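Local atomic coordinates of transcriptional anti-antiactivator ExsC (Pseudomonas aeruginosa, PDB entry 3KXY), a protein that inhibits the antiactivator ExsD by binding it, which permits ExsA-mediated transcription of type III secretion system genes. Residues L3-R17 against A103-L115. The protein carries 2 engineered substitutions. Sequence-based numbering, arbitrary orientation.
Sequences LTSKVNRLLAEFAGR and AAQLTLECFEATL
Phe14 and Phe111 meet as a T-shaped pair where helix 3-17 crosses the start of helix 108-115, the two helices packing together on the antiparallel sheet of this CesT-family, type III chaperone-like fold. CE2 of Phe111 points at the middle of one face of the Phe14 ring, with centroids 5.1 Å apart and planes at 83°. Leu10 meets the face of Phe111 itself, its CD2 lying 4.1 Å from the ring centroid in a CH-pi contact. The other branch of Leu10, CD1, packs on the backbone where Thr107 joins Leu108, and also on CD1 of Leu106. Phe14 is a knob in the hole formed by Leu108, Phe111, Glu112 and Leu115; with CG anti to the backbone N (chi1 172°), it presents one ring face to the edge of Phe111 while CB rests against Leu108 CD1. In return, Leu108 sits among Leu10, Glu13, Phe14 and Arg17.

At the C-terminal end of helix 3-17 in this contact, Arg17 bends at chi3, carrying NH1 to within 2.8 Å of Glu112 OE2 in a salt bridge whose hydrogen bond is weak, the N-H...O angle being only 133°. That same oxygen lies at the edge of the Phe14 ring, near its plane. An aromatic side chain of another protein's chain also meets Phe14. Phe111 also touches Leu52 of strand 51-60. The helix start is fixed by Thr107 at the N-cap, where OG1 accepts from Cys110 N at 3.2 Å.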
loop_
_atom_site.group_PDB
_atom_site.type_symbol
_atom_site.label_atom_id
_atom_site.label_comp_id
_atom_site.label_asym_id
_atom_site.label_seq_id
_atom_site.Cartn_x
_atom_site.Cartn_y
_atom_site.Cartn_z
ATOM N N LEU J 3 -19.550 -5.966 -9.830
ATOM C CA LEU J 3 -18.837 -5.752 -8.575
ATOM C C LEU J 3 -19.395 -4.566 -7.792
ATOM O O LEU J 3 -19.552 -4.637 -6.573
ATOM C CB LEU J 3 -17.340 -5.556 -8.832
ATOM C CG LEU J 3 -16.469 -5.325 -7.596
ATOM C CD1 LEU J 3 -16.651 -6.449 -6.584
ATOM C CD2 LEU J 3 -15.006 -5.188 -7.987
ATOM N N THR J 4 -19.691 -3.479 -8.499
ATOM C CA THR J 4 -20.208 -2.270 -7.869
ATOM C C THR J 4 -21.433 -2.553 -7.001
ATOM O O THR J 4 -21.513 -2.094 -5.862
ATOM C CB THR J 4 -20.563 -1.194 -8.914
ATOM O OG1 THR J 4 -19.361 -0.694 -9.511
ATOM C CG2 THR J 4 -21.312 -0.040 -8.264
ATOM N N SER J 5 -22.383 -3.307 -7.541
ATOM C CA SER J 5 -23.608 -3.622 -6.815
ATOM C C SER J 5 -23.343 -4.599 -5.675
ATOM O O SER J 5 -24.048 -4.596 -4.664
ATOM C CB SER J 5 -24.672 -4.179 -7.764
ATOM O OG SER J 5 -24.174 -5.284 -8.494
ATOM N N LYS J 6 -22.322 -5.432 -5.841
ATOM C CA LYS J 6 -21.939 -6.383 -4.806
ATOM C C LYS J 6 -21.436 -5.625 -3.582
ATOM O O LYS J 6 -21.727 -5.998 -2.444
ATOM C CB LYS J 6 -20.864 -7.338 -5.331
ATOM C CG LYS J 6 -20.786 -8.677 -4.606
ATOM C CD LYS J 6 -20.202 -8.540 -3.207
ATOM C CE LYS J 6 -20.145 -9.886 -2.499
ATOM N NZ LYS J 6 -19.606 -9.767 -1.115
ATOM N N VAL J 7 -20.685 -4.554 -3.823
ATOM C CA VAL J 7 -20.164 -3.725 -2.742
ATOM C C VAL J 7 -21.253 -2.817 -2.172
ATOM O O VAL J 7 -21.326 -2.606 -0.961
ATOM C CB VAL J 7 -18.964 -2.873 -3.204
ATOM C CG1 VAL J 7 -18.499 -1.951 -2.088
ATOM C CG2 VAL J 7 -17.825 -3.770 -3.659
ATOM N N ASN J 8 -22.096 -2.283 -3.048
ATOM C CA ASN J 8 -23.233 -1.480 -2.616
ATOM C C ASN J 8 -24.135 -2.265 -1.674
ATOM O O ASN J 8 -24.777 -1.696 -0.794
ATOM C CB ASN J 8 -24.035 -0.985 -3.822
ATOM C CG ASN J 8 -23.366 0.173 -4.533
ATOM O OD1 ASN J 8 -22.617 0.940 -3.927
ATOM N ND2 ASN J 8 -23.638 0.311 -5.826
ATOM N N ARG J 9 -24.179 -3.578 -1.873
ATOM C CA ARG J 9 -24.963 -4.467 -1.023
ATOM C C ARG J 9 -24.328 -4.555 0.358
ATOM O O ARG J 9 -25.021 -4.622 1.372
ATOM C CB ARG J 9 -25.045 -5.859 -1.654
ATOM C CG ARG J 9 -25.979 -6.823 -0.942
ATOM C CD ARG J 9 -27.377 -6.240 -0.821
ATOM N NE ARG J 9 -28.387 -7.267 -0.576
ATOM C CZ ARG J 9 -28.558 -7.885 0.587
ATOM N NH1 ARG J 9 -27.777 -7.592 1.617
ATOM N NH2 ARG J 9 -29.506 -8.802 0.718
ATOM N N LEU J 10 -23.000 -4.552 0.384
ATOM C CA LEU J 10 -22.253 -4.634 1.630
ATOM C C LEU J 10 -22.347 -3.324 2.407
ATOM O O LEU J 10 -22.444 -3.325 3.634
ATOM C CB LEU J 10 -20.790 -4.988 1.347
ATOM C CG LEU J 10 -19.850 -5.209 2.536
ATOM C CD1 LEU J 10 -18.672 -6.076 2.124
ATOM C CD2 LEU J 10 -19.369 -3.887 3.113
ATOM N N LEU J 11 -22.320 -2.207 1.686
ATOM C CA LEU J 11 -22.397 -0.895 2.315
ATOM C C LEU J 11 -23.802 -0.594 2.832
ATOM O O LEU J 11 -23.975 0.178 3.774
ATOM C CB LEU J 11 -21.937 0.193 1.343
ATOM C CG LEU J 11 -20.454 0.151 0.965
ATOM C CD1 LEU J 11 -20.151 1.124 -0.164
ATOM C CD2 LEU J 11 -19.580 0.440 2.178
ATOM N N ALA J 12 -24.805 -1.209 2.212
ATOM C CA ALA J 12 -26.183 -1.048 2.658
ATOM C C ALA J 12 -26.399 -1.780 3.978
ATOM O O ALA J 12 -27.056 -1.267 4.885
ATOM C CB ALA J 12 -27.151 -1.559 1.603
ATOM N N GLU J 13 -25.840 -2.984 4.076
ATOM C CA GLU J 13 -25.937 -3.775 5.295
ATOM C C GLU J 13 -25.128 -3.132 6.417
ATOM O O GLU J 13 -25.556 -3.116 7.572
ATOM C CB GLU J 13 -25.457 -5.206 5.050
ATOM C CG GLU J 13 -25.586 -6.117 6.259
ATOM C CD GLU J 13 -25.157 -7.538 5.966
ATOM O OE1 GLU J 13 -24.726 -7.805 4.825
ATOM O OE2 GLU J 13 -25.249 -8.390 6.876
ATOM N N PHE J 14 -23.960 -2.601 6.069
ATOM C CA PHE J 14 -23.110 -1.909 7.029
ATOM C C PHE J 14 -23.812 -0.677 7.585
ATOM O O PHE J 14 -23.716 -0.380 8.775
ATOM C CB PHE J 14 -21.790 -1.504 6.374
ATOM C CG PHE J 14 -20.934 -0.612 7.231
ATOM C CD1 PHE J 14 -20.313 -1.104 8.365
ATOM C CD2 PHE J 14 -20.742 0.717 6.892
ATOM C CE1 PHE J 14 -19.523 -0.288 9.151
ATOM C CE2 PHE J 14 -19.949 1.540 7.675
ATOM C CZ PHE J 14 -19.340 1.036 8.805
ATOM N N ALA J 15 -24.512 0.041 6.713
ATOM C CA ALA J 15 -25.260 1.219 7.125
ATOM C C ALA J 15 -26.332 0.838 8.138
ATOM O O ALA J 15 -26.451 1.457 9.195
ATOM C CB ALA J 15 -25.887 1.894 5.920
ATOM N N GLY J 16 -27.108 -0.188 7.811
ATOM C CA GLY J 16 -28.162 -0.651 8.692
ATOM C C GLY J 16 -27.664 -0.977 10.087
ATOM O O GLY J 16 -28.400 -0.852 11.065
ATOM N N ARG J 17 -26.406 -1.393 10.182
ATOM C CA ARG J 17 -25.833 -1.789 11.463
ATOM C C ARG J 17 -25.463 -0.592 12.330
ATOM O O ARG J 17 -25.648 -0.621 13.547
ATOM C CB ARG J 17 -24.599 -2.669 11.257
ATOM C CG ARG J 17 -24.845 -3.909 10.418
ATOM C CD ARG J 17 -23.719 -4.908 10.594
ATOM N NE ARG J 17 -23.767 -5.525 11.916
ATOM C CZ ARG J 17 -22.751 -6.168 12.477
ATOM N NH1 ARG J 17 -21.596 -6.275 11.835
ATOM N NH2 ARG J 17 -22.887 -6.700 13.684
ATOM N N ALA J 103 -11.136 -8.198 -3.619
ATOM C CA ALA J 103 -12.523 -8.585 -3.849
ATOM C C ALA J 103 -12.786 -10.032 -3.442
ATOM O O ALA J 103 -13.934 -10.433 -3.253
ATOM C CB ALA J 103 -12.896 -8.367 -5.307
ATOM N N ALA J 104 -11.717 -10.811 -3.307
ATOM C CA ALA J 104 -11.832 -12.223 -2.956
ATOM C C ALA J 104 -12.133 -12.427 -1.473
ATOM O O ALA J 104 -12.757 -13.416 -1.089
ATOM C CB ALA J 104 -10.564 -12.972 -3.348
ATOM N N GLN J 105 -11.683 -11.489 -0.645
ATOM C CA GLN J 105 -11.897 -11.575 0.798
ATOM C C GLN J 105 -12.839 -10.482 1.293
ATOM O O GLN J 105 -13.021 -10.310 2.499
ATOM C CB GLN J 105 -10.566 -11.498 1.552
ATOM C CG GLN J 105 -9.639 -12.684 1.321
ATOM C CD GLN J 105 -8.931 -12.625 -0.019
ATOM O OE1 GLN J 105 -8.773 -11.553 -0.603
ATOM N NE2 GLN J 105 -8.491 -13.779 -0.508
ATOM N N LEU J 106 -13.435 -9.748 0.359
ATOM C CA LEU J 106 -14.333 -8.652 0.709
ATOM C C LEU J 106 -15.665 -9.151 1.263
ATOM O O LEU J 106 -16.570 -9.513 0.510
ATOM C CB LEU J 106 -14.578 -7.746 -0.500
ATOM C CG LEU J 106 -15.547 -6.584 -0.271
ATOM C CD1 LEU J 106 -15.058 -5.699 0.863
ATOM C CD2 LEU J 106 -15.735 -5.775 -1.543
ATOM N N THR J 107 -15.775 -9.169 2.585
ATOM C CA THR J 107 -17.023 -9.516 3.246
ATOM C C THR J 107 -17.375 -8.412 4.233
ATOM O O THR J 107 -16.576 -7.504 4.462
ATOM C CB THR J 107 -16.916 -10.856 3.998
ATOM O OG1 THR J 107 -15.958 -10.742 5.058
ATOM C CG2 THR J 107 -16.490 -11.967 3.052
ATOM N N LEU J 108 -18.570 -8.482 4.809
ATOM C CA LEU J 108 -18.973 -7.503 5.809
ATOM C C LEU J 108 -18.037 -7.557 7.011
ATOM O O LEU J 108 -17.512 -6.532 7.446
ATOM C CB LEU J 108 -20.417 -7.741 6.256
ATOM C CG LEU J 108 -20.922 -6.848 7.390
ATOM C CD1 LEU J 108 -20.805 -5.376 7.020
ATOM C CD2 LEU J 108 -22.355 -7.201 7.747
ATOM N N GLU J 109 -17.830 -8.761 7.534
ATOM C CA GLU J 109 -16.972 -8.963 8.697
ATOM C C GLU J 109 -15.572 -8.407 8.468
ATOM O O GLU J 109 -15.003 -7.748 9.339
ATOM C CB GLU J 109 -16.891 -10.451 9.043
ATOM C CG GLU J 109 -15.944 -10.777 10.185
ATOM C CD GLU J 109 -15.898 -12.260 10.491
ATOM O OE1 GLU J 109 -16.662 -13.020 9.860
ATOM O OE2 GLU J 109 -15.100 -12.666 11.361
ATOM N N CYS J 110 -15.025 -8.674 7.288
ATOM C CA CYS J 110 -13.683 -8.226 6.942
ATOM C C CYS J 110 -13.630 -6.710 6.757
ATOM O O CYS J 110 -12.653 -6.063 7.137
ATOM C CB CYS J 110 -13.201 -8.936 5.675
ATOM S SG CYS J 110 -11.517 -8.520 5.180
ATOM N N PHE J 111 -14.688 -6.148 6.177
ATOM C CA PHE J 111 -14.767 -4.710 5.943
ATOM C C PHE J 111 -14.789 -3.924 7.250
ATOM O O PHE J 111 -14.078 -2.929 7.399
ATOM C CB PHE J 111 -16.002 -4.363 5.109
ATOM C CG PHE J 111 -16.264 -2.886 5.001
ATOM C CD1 PHE J 111 -15.555 -2.108 4.105
ATOM C CD2 PHE J 111 -17.223 -2.279 5.795
ATOM C CE1 PHE J 111 -15.793 -0.750 4.004
ATOM C CE2 PHE J 111 -17.467 -0.921 5.698
ATOM C CZ PHE J 111 -16.750 -0.156 4.803
ATOM N N GLU J 112 -15.614 -4.371 8.191
ATOM C CA GLU J 112 -15.723 -3.710 9.485
ATOM C C GLU J 112 -14.429 -3.840 10.280
ATOM O O GLU J 112 -14.009 -2.901 10.956
ATOM C CB GLU J 112 -16.900 -4.274 10.286
ATOM C CG GLU J 112 -18.266 -3.932 9.711
ATOM C CD GLU J 112 -19.404 -4.343 10.625
ATOM O OE1 GLU J 112 -19.123 -4.864 11.725
ATOM O OE2 GLU J 112 -20.578 -4.144 10.247
ATOM N N ALA J 113 -13.799 -5.006 10.192
ATOM C CA ALA J 113 -12.556 -5.261 10.910
ATOM C C ALA J 113 -11.423 -4.389 10.377
ATOM O O ALA J 113 -10.647 -3.823 11.150
ATOM C CB ALA J 113 -12.183 -6.730 10.817
ATOM N N THR J 114 -11.336 -4.287 9.055
ATOM C CA THR J 114 -10.303 -3.488 8.408
ATOM C C THR J 114 -10.501 -2.002 8.691
ATOM O O THR J 114 -9.533 -1.253 8.844
ATOM C CB THR J 114 -10.294 -3.719 6.886
ATOM O OG1 THR J 114 -10.067 -5.106 6.613
ATOM C CG2 THR J 114 -9.204 -2.891 6.224
ATOM N N LEU J 115 -11.758 -1.580 8.762
ATOM C CA LEU J 115 -12.081 -0.188 9.041
ATOM C C LEU J 115 -11.769 0.164 10.494
ATOM O O LEU J 115 -11.180 1.208 10.775
ATOM C CB LEU J 115 -13.550 0.094 8.728
ATOM C CG LEU J 115 -14.021 1.539 8.896
ATOM C CD1 LEU J 115 -13.223 2.470 7.995
ATOM C CD2 LEU J 115 -15.510 1.653 8.608
#